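Local coordinates for capsule biosynthesis protein capD (Bacillus anthracis, PDB 3G9K) that cleaves the poly-gamma-D-glutamate capsule and, as a transpeptidase, joins it through an amide bond to meso-diaminopimelic acid in the peptidoglycan, at residues 13-19 / 60-64; 81-86 / 144-149. All coordinates share one frame; numbering follows the deposited sequence.

Interaction 1. Residues 13-19 / 60-64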
ATOM      1  N   VAL B  13      14.519   6.970   1.866  1.00 21.61           N
ATOM      2  CA  VAL B  13      13.128   6.705   2.243  1.00 21.78           C
ATOM      3  C   VAL B  13      12.555   5.702   1.256  1.00 19.94           C
ATOM      4  O   VAL B  13      12.648   5.828   0.037  1.00 20.00           O
ATOM      5  CB  VAL B  13      12.268   8.001   2.434  1.00 22.34           C
ATOM      6  CG1 VAL B  13      12.670   9.081   1.502  1.00 25.76           C
ATOM      7  CG2 VAL B  13      10.742   7.759   2.378  1.00 19.77           C
ATOM      8  N   VAL B  14      11.989   4.653   1.806  1.00 17.52           N
ATOM      9  CA  VAL B  14      11.242   3.739   0.996  1.00 16.94           C
ATOM     10  C   VAL B  14       9.760   3.910   1.349  1.00 16.55           C
ATOM     11  O   VAL B  14       9.392   3.883   2.541  1.00 16.29           O
ATOM     12  CB  VAL B  14      11.630   2.261   1.320  1.00 16.58           C
ATOM     13  CG1 VAL B  14      10.639   1.291   0.663  1.00 16.65           C
ATOM     14  CG2 VAL B  14      13.106   1.948   0.918  1.00 14.99           C
ATOM     15  N   SER B  15       8.921   3.950   0.332  1.00 15.32           N
ATOM     16  CA  SER B  15       7.465   3.973   0.529  1.00 16.32           C
ATOM     17  C   SER B  15       6.922   2.901  -0.388  1.00 16.65           C
ATOM     18  O   SER B  15       7.058   3.014  -1.627  1.00 18.24           O
ATOM     19  CB  SER B  15       6.935   5.343   0.160  1.00 16.63           C
ATOM     20  OG  SER B  15       5.586   5.507   0.488  1.00 16.01           O
ATOM     21  N   SER B  16       6.311   1.871   0.191  1.00 16.67           N
ATOM     22  CA  SER B  16       5.908   0.700  -0.606  1.00 15.61           C
ATOM     23  C   SER B  16       4.483   0.294  -0.296  1.00 15.71           C
ATOM     24  O   SER B  16       4.057   0.296   0.866  1.00 14.46           O
ATOM     25  CB  SER B  16       6.881  -0.446  -0.393  1.00 16.49           C
ATOM     26  OG  SER B  16       6.414  -1.626  -1.030  1.00 17.17           O
ATOM     27  N   THR B  17       3.718   0.022  -1.357  1.00 16.65           N
ATOM     28  CA  THR B  17       2.417  -0.631  -1.172  1.00 17.44           C
ATOM     29  C   THR B  17       2.292  -1.972  -1.916  1.00 16.89           C
ATOM     30  O   THR B  17       2.560  -2.085  -3.094  1.00 15.99           O
ATOM     31  CB  THR B  17       1.180   0.411  -1.203  1.00 19.42           C
ATOM     32  OG1 THR B  17      -0.061  -0.162  -1.669  1.00 25.35           O
ATOM     33  CG2 THR B  17       1.493   1.760  -1.743  1.00 11.98           C
ATOM     34  N   ASN B  18       1.966  -3.015  -1.157  1.00 16.47           N
ATOM     35  CA  ASN B  18       1.838  -4.356  -1.670  1.00 16.92           C
ATOM     36  C   ASN B  18       0.401  -4.823  -1.537  1.00 17.18           C
ATOM     37  O   ASN B  18      -0.314  -4.375  -0.637  1.00 14.95           O
ATOM     38  CB  ASN B  18       2.729  -5.307  -0.896  1.00 16.96           C
ATOM     39  CG  ASN B  18       4.227  -4.965  -1.027  1.00 18.62           C
ATOM     40  OD1 ASN B  18       4.656  -4.392  -2.025  1.00 16.42           O
ATOM     41  ND2 ASN B  18       5.013  -5.345  -0.018  1.00 21.07           N
ATOM     42  N   THR B  19      -0.035  -5.718  -2.431  1.00 16.91           N
ATOM     43  CA  THR B  19      -1.423  -6.120  -2.403  1.00 17.74           C
ATOM     44  C   THR B  19      -1.731  -7.476  -3.037  1.00 17.96           C
ATOM     45  O   THR B  19      -0.938  -8.018  -3.822  1.00 17.63           O
ATOM     46  CB  THR B  19      -2.269  -5.044  -3.070  1.00 18.84           C
ATOM     47  OG1 THR B  19      -3.652  -5.268  -2.775  1.00 19.89           O
ATOM     48  CG2 THR B  19      -2.043  -5.050  -4.599  1.00 20.07           C
HETATM   49  N   MSE B  60      -3.225   2.688  -6.120  1.00 28.32           N
HETATM   50  CA  MSE B  60      -2.079   2.734  -5.197  1.00 26.97           C
HETATM   51  C   MSE B  60      -1.121   3.858  -5.576  1.00 26.56           C
HETATM   52  O   MSE B  60      -0.841   4.061  -6.760  1.00 26.31           O
HETATM   53  CB  MSE B  60      -1.335   1.396  -5.177  1.00 26.84           C
HETATM   54  CG  MSE B  60      -2.103   0.237  -4.519  1.00 25.23           C
HETATM   55 SE   MSE B  60      -0.967  -1.345  -4.412  0.50 20.04          SE
HETATM   56  CE  MSE B  60      -0.982  -1.958  -6.278  1.00 23.71           C
ATOM     57  N   ALA B  61      -0.611   4.551  -4.587  1.00 20.40           N
ATOM     58  CA  ALA B  61       0.221   5.703  -4.802  1.00 20.80           C
ATOM     59  C   ALA B  61       1.267   5.995  -3.710  1.00 19.15           C
ATOM     60  O   ALA B  61       1.207   6.986  -3.074  1.00 19.90           O
ATOM     61  CB  ALA B  61      -0.621   6.886  -5.040  1.00 20.27           C
ATOM     62  N   PRO B  62       2.241   5.120  -3.548  1.00 19.82           N
ATOM     63  CA  PRO B  62       3.331   5.389  -2.592  1.00 19.04           C
ATOM     64  C   PRO B  62       4.009   6.697  -3.014  1.00 20.06           C
ATOM     65  O   PRO B  62       4.205   6.923  -4.203  1.00 17.75           O
ATOM     66  CB  PRO B  62       4.252   4.179  -2.735  1.00 20.48           C
ATOM     67  CG  PRO B  62       3.870   3.569  -4.101  1.00 19.99           C
ATOM     68  CD  PRO B  62       2.449   3.887  -4.317  1.00 19.72           C
ATOM     69  N   THR B  63       4.313   7.535  -2.028  1.00 18.79           N
ATOM     70  CA  THR B  63       4.667   8.921  -2.253  1.00 19.57           C
ATOM     71  C   THR B  63       5.739   9.358  -1.232  1.00 20.20           C
ATOM     72  O   THR B  63       5.764   8.888  -0.092  1.00 17.70           O
ATOM     73  CB  THR B  63       3.380   9.818  -2.194  1.00 19.55           C
ATOM     74  OG1 THR B  63       2.479   9.433  -3.243  1.00 19.92           O
ATOM     75  CG2 THR B  63       3.677  11.368  -2.340  1.00 18.43           C
ATOM     76  N   VAL B  64       6.633  10.255  -1.677  1.00 20.59           N
ATOM     77  CA  VAL B  64       7.615  10.912  -0.814  1.00 20.69           C
ATOM     78  C   VAL B  64       7.544  12.406  -1.154  1.00 21.43           C
ATOM     79  O   VAL B  64       7.412  12.769  -2.313  1.00 20.97           O
ATOM     80  CB  VAL B  64       9.069  10.346  -1.063  1.00 21.17           C
ATOM     81  CG1 VAL B  64      10.130  11.222  -0.438  1.00 19.94           C
ATOM     82  CG2 VAL B  64       9.171   8.880  -0.539  1.00 18.23           C
TER

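Interaction 2. Residues 81-86 / 144-149. With GLU (glutamic acid), chain E.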
ATOM      1  N   ARG B  81     -10.263   4.627  -3.593  1.00 25.21           N
ATOM      2  CA  ARG B  81     -10.421   5.758  -2.666  1.00 24.96           C
ATOM      3  C   ARG B  81      -9.083   6.384  -2.260  1.00 24.18           C
ATOM      4  O   ARG B  81      -9.048   7.479  -1.698  1.00 22.68           O
ATOM      5  CB  ARG B  81     -11.204   5.310  -1.423  1.00 25.38           C
ATOM      6  CG  ARG B  81     -12.616   4.923  -1.793  1.00 26.59           C
ATOM      7  CD  ARG B  81     -13.400   4.212  -0.779  1.00 26.90           C
ATOM      8  NE  ARG B  81     -12.686   3.141  -0.103  1.00 29.33           N
ATOM      9  CZ  ARG B  81     -12.585   1.881  -0.511  1.00 30.81           C
ATOM     10  NH1 ARG B  81     -13.073   1.489  -1.668  1.00 34.43           N
ATOM     11  NH2 ARG B  81     -11.929   1.011   0.236  1.00 32.30           N
ATOM     12  N   ILE B  82      -7.979   5.711  -2.594  1.00 23.63           N
ATOM     13  CA  ILE B  82      -6.674   6.071  -2.055  1.00 22.67           C
ATOM     14  C   ILE B  82      -6.364   7.556  -2.148  1.00 23.12           C
ATOM     15  O   ILE B  82      -6.022   8.169  -1.135  1.00 21.13           O
ATOM     16  CB  ILE B  82      -5.548   5.218  -2.670  1.00 22.72           C
ATOM     17  CG1 ILE B  82      -5.594   3.781  -2.074  1.00 20.68           C
ATOM     18  CG2 ILE B  82      -4.177   5.888  -2.401  1.00 23.38           C
ATOM     19  CD1 ILE B  82      -4.671   2.771  -2.782  1.00 21.40           C
ATOM     20  N   PRO B  83      -6.430   8.141  -3.361  1.00 22.66           N
ATOM     21  CA  PRO B  83      -6.109   9.570  -3.429  1.00 23.24           C
ATOM     22  C   PRO B  83      -7.135  10.476  -2.778  1.00 22.78           C
ATOM     23  O   PRO B  83      -6.789  11.560  -2.355  1.00 23.30           O
ATOM     24  CB  PRO B  83      -5.991   9.842  -4.910  1.00 23.15           C
ATOM     25  CG  PRO B  83      -6.788   8.816  -5.549  1.00 25.31           C
ATOM     26  CD  PRO B  83      -6.715   7.583  -4.687  1.00 23.42           C
ATOM     27  N   GLN B  84      -8.374  10.009  -2.666  1.00 22.76           N
ATOM     28  CA  GLN B  84      -9.395  10.718  -1.857  1.00 23.81           C
ATOM     29  C   GLN B  84      -9.107  10.684  -0.375  1.00 22.21           C
ATOM     30  O   GLN B  84      -9.493  11.567   0.344  1.00 22.10           O
ATOM     31  CB  GLN B  84     -10.779  10.140  -2.107  1.00 24.35           C
ATOM     32  CG  GLN B  84     -11.290  10.434  -3.532  1.00 25.51           C
ATOM     33  CD  GLN B  84     -12.760  10.169  -3.637  1.00 26.91           C
ATOM     34  OE1 GLN B  84     -13.192   9.209  -4.277  1.00 34.43           O
ATOM     35  NE2 GLN B  84     -13.532  10.970  -2.949  1.00 27.31           N
ATOM     36  N   ILE B  85      -8.464   9.614   0.079  1.00 21.18           N
ATOM     37  CA  ILE B  85      -8.035   9.509   1.445  1.00 20.07           C
ATOM     38  C   ILE B  85      -6.843  10.410   1.720  1.00 19.37           C
ATOM     39  O   ILE B  85      -6.856  11.177   2.702  1.00 20.42           O
ATOM     40  CB  ILE B  85      -7.720   8.021   1.778  1.00 19.66           C
ATOM     41  CG1 ILE B  85      -9.034   7.208   1.774  1.00 19.92           C
ATOM     42  CG2 ILE B  85      -6.981   7.885   3.112  1.00 19.17           C
ATOM     43  CD1 ILE B  85      -8.876   5.734   1.511  1.00 19.33           C
ATOM     44  N   LEU B  86      -5.829  10.357   0.839  1.00 19.82           N
ATOM     45  CA  LEU B  86      -4.585  11.072   1.073  1.00 19.41           C
ATOM     46  C   LEU B  86      -4.658  12.585   0.890  1.00 19.46           C
ATOM     47  O   LEU B  86      -3.925  13.321   1.558  1.00 17.71           O
ATOM     48  CB  LEU B  86      -3.447  10.479   0.224  1.00 19.12           C
ATOM     49  CG  LEU B  86      -2.978   9.070   0.667  1.00 18.74           C
ATOM     50  CD1 LEU B  86      -2.037   8.425  -0.350  1.00 19.13           C
ATOM     51  CD2 LEU B  86      -2.333   9.088   2.089  1.00 16.79           C
ATOM     52  N   ALA B 144     -11.776  -0.235   7.712  1.00 39.16           N
ATOM     53  CA  ALA B 144     -10.857  -0.518   6.597  1.00 37.60           C
ATOM     54  C   ALA B 144     -11.255   0.154   5.260  1.00 35.92           C
ATOM     55  O   ALA B 144     -10.391   0.415   4.404  1.00 36.06           O
ATOM     56  CB  ALA B 144     -10.681  -2.039   6.420  1.00 38.32           C
ATOM     57  N   PHE B 145     -12.541   0.487   5.098  1.00 32.83           N
ATOM     58  CA  PHE B 145     -13.023   1.151   3.890  1.00 30.39           C
ATOM     59  C   PHE B 145     -12.316   2.478   3.649  1.00 26.89           C
ATOM     60  O   PHE B 145     -12.099   2.876   2.518  1.00 26.21           O
ATOM     61  CB  PHE B 145     -14.537   1.403   4.009  1.00 30.16           C
ATOM     62  CG  PHE B 145     -15.141   2.020   2.797  1.00 28.06           C
ATOM     63  CD1 PHE B 145     -15.524   1.232   1.723  1.00 29.01           C
ATOM     64  CD2 PHE B 145     -15.289   3.403   2.696  1.00 30.33           C
ATOM     65  CE1 PHE B 145     -16.052   1.788   0.612  1.00 27.68           C
ATOM     66  CE2 PHE B 145     -15.816   3.974   1.563  1.00 28.81           C
ATOM     67  CZ  PHE B 145     -16.207   3.164   0.516  1.00 29.62           C
ATOM     68  N   PHE B 146     -12.007   3.191   4.719  1.00 24.52           N
ATOM     69  CA  PHE B 146     -11.424   4.522   4.591  1.00 22.97           C
ATOM     70  C   PHE B 146      -9.902   4.499   4.662  1.00 22.05           C
ATOM     71  O   PHE B 146      -9.270   5.541   4.821  1.00 21.91           O
ATOM     72  CB  PHE B 146     -12.046   5.455   5.625  1.00 23.59           C
ATOM     73  CG  PHE B 146     -13.488   5.781   5.318  1.00 23.23           C
ATOM     74  CD1 PHE B 146     -13.800   6.736   4.383  1.00 24.79           C
ATOM     75  CD2 PHE B 146     -14.508   5.097   5.924  1.00 24.10           C
ATOM     76  CE1 PHE B 146     -15.117   7.019   4.082  1.00 24.42           C
ATOM     77  CE2 PHE B 146     -15.842   5.396   5.632  1.00 23.48           C
ATOM     78  CZ  PHE B 146     -16.129   6.340   4.706  1.00 25.65           C
ATOM     79  N   GLY B 147      -9.328   3.303   4.563  1.00 20.98           N
ATOM     80  CA  GLY B 147      -7.878   3.162   4.309  1.00 20.79           C
ATOM     81  C   GLY B 147      -7.046   2.808   5.517  1.00 20.59           C
ATOM     82  O   GLY B 147      -7.537   2.227   6.453  1.00 21.61           O
ATOM     83  N   GLY B 148      -5.778   3.201   5.483  1.00 20.29           N
ATOM     84  CA  GLY B 148      -4.782   2.796   6.492  1.00 19.28           C
ATOM     85  C   GLY B 148      -3.486   3.526   6.249  1.00 18.22           C
ATOM     86  O   GLY B 148      -2.480   2.901   5.804  1.00 19.11           O
ATOM     87  N   VAL B 149      -3.506   4.822   6.519  1.00 17.65           N
ATOM     88  CA  VAL B 149      -2.397   5.725   6.154  1.00 17.70           C
ATOM     89  C   VAL B 149      -1.222   5.458   7.106  1.00 17.34           C
ATOM     90  O   VAL B 149      -1.387   5.448   8.330  1.00 17.39           O
ATOM     91  CB  VAL B 149      -2.810   7.213   6.211  1.00 18.71           C
ATOM     92  CG1 VAL B 149      -1.593   8.147   5.913  1.00 17.25           C
ATOM     93  CG2 VAL B 149      -4.017   7.515   5.253  1.00 15.98           C
TER
HETATM   94  N   GLU E   1     -13.622  -2.569  -3.343  1.00 51.04           N
HETATM   95  CA  GLU E   1     -12.199  -2.882  -3.691  1.00 51.18           C
HETATM   96  C   GLU E   1     -11.182  -2.308  -2.693  1.00 50.55           C
HETATM   97  O   GLU E   1     -11.514  -1.476  -1.834  1.00 50.58           O
HETATM   98  CB  GLU E   1     -11.856  -2.411  -5.105  1.00 50.85           C
HETATM   99  CG  GLU E   1     -11.599  -0.923  -5.252  1.00 51.56           C
HETATM  100  CD  GLU E   1     -10.902  -0.620  -6.560  1.00 52.47           C
HETATM  101  OE1 GLU E   1      -9.783  -1.153  -6.769  1.00 52.61           O
HETATM  102  OE2 GLU E   1     -11.481   0.134  -7.383  1.00 56.01           O

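Interaction 1. Residues 13-19 / 60-64
Ser15 and Pro62 mark the closest backbone approach, CA to CA 5.4 Å, between two segments that run antiparallel, their end-to-end directions 174° apart. Alternate residues of strand 13-19 (Val13, Ser15, Thr17 and Thr19) turn their CB atoms toward Met60, Pro62 and Val64. At one end the valines meet tip to tip, Val13 CG2 tight against Val64 CG2 at 3.5 Å. In the middle Pro62 packs against the strand: its CB presses on Ser15 O at 3.2 Å, and its CD meets Thr17 CG2 at 3.5 Å, with the two side chains nearly at right angles. Ser15 OG lies 3.4 Å from Thr63 O, a weak bond at most, and Ile74 O is a second weak acceptor for the same proton. Thr17 OG1, buried here without a hydrogen-bonding partner in the model, instead rests against the selenium of selenomethionine Met60, SE at 3.1 Å. The bend at chi3 of Met60 (-75°) carries CE onward to Thr19 CG2, 3.7 Å away. Thr19 OG1 is hydrogen-bonded to Thr1 OG1 and to Ser21 N, so Met60 packs on the methyl group of a pocket residue whose hydroxyl is bonded to the nucleophile. Strand 13-19 pairs with strand 2-7, strand 63-67 with strand 70-75, and both sheets run on into the other capD chain; this face-to-face meeting is consistent with the two-layered beta core of an Ntn hydrolase.

Interaction 2. Residues 81-86 / 144-149
Arg81, beside the first turn of the helix that carries Ile85, lays its guanidinium flat on the ring of Phe145 in a cation-pi stack, within the Ntn-hydrolase fold of the gamma-glutamyltransferase family. The planes are only 10° apart, and Arg81 CZ stands 3.8 Å from the centroid of the Phe145 ring. The same residue also grips Arg81 through its backbone: Phe145 O accepts from Arg81 NE at 2.7 Å, in the carbonyl plane, and Phe145 O again from Arg81 NH2 at 3.0 Å. Two bonds to one oxygen plus the stacked ring fix the rotation of the guanidinium. Phe145 can offer both groups because its ring swings back beside its own carbonyl, CG lying opposite the backbone N (chi1 -177°). Held this way, Arg81 presents its edge to the bound glutamic acid, as part of the poly-gamma-D-glutamate site. Ile85, one turn along the helix, lays its side chain on the Phe146 carbonyl: CD1 packs on Phe146 O at 3.3 Å, while that oxygen takes a hydrogen bond from Arg108. Its other branch, CG2, meets Val149 CG2 at 3.7 Å, the two side chains alongside and pointing opposite ways, and Leu86 CD2 joins them. At the ligand, Arg81 NH2 donates to the glutamate O at 3.3 Å, while Arg81 NH1 adds a weak bond to that glutamate O at 3.4 Å.

In the fold
Interaction 1 lies wholly earlier in the chain than interaction 2, and their centres are 13 Å apart, yet they touch directly: Met60 CA packs on Ile82 CD1 at 3.5 Å. Both border the glutamate-binding site, from different parts of the fold. Interaction 1 reaches the nucleophile: the side chain of Thr19 is about 3 Å from that of Thr1 and about 4 Å from a bound glutamic acid. Interaction 2 brings in Arg81, which binds one glutamic acid and has its side chain about 5 Å from another. A further arginine of the site, Arg169, is hydrogen-bonded through NE to Gly147 O, so residues 144-149 bond to two substrate-binding arginines and probably help to position them.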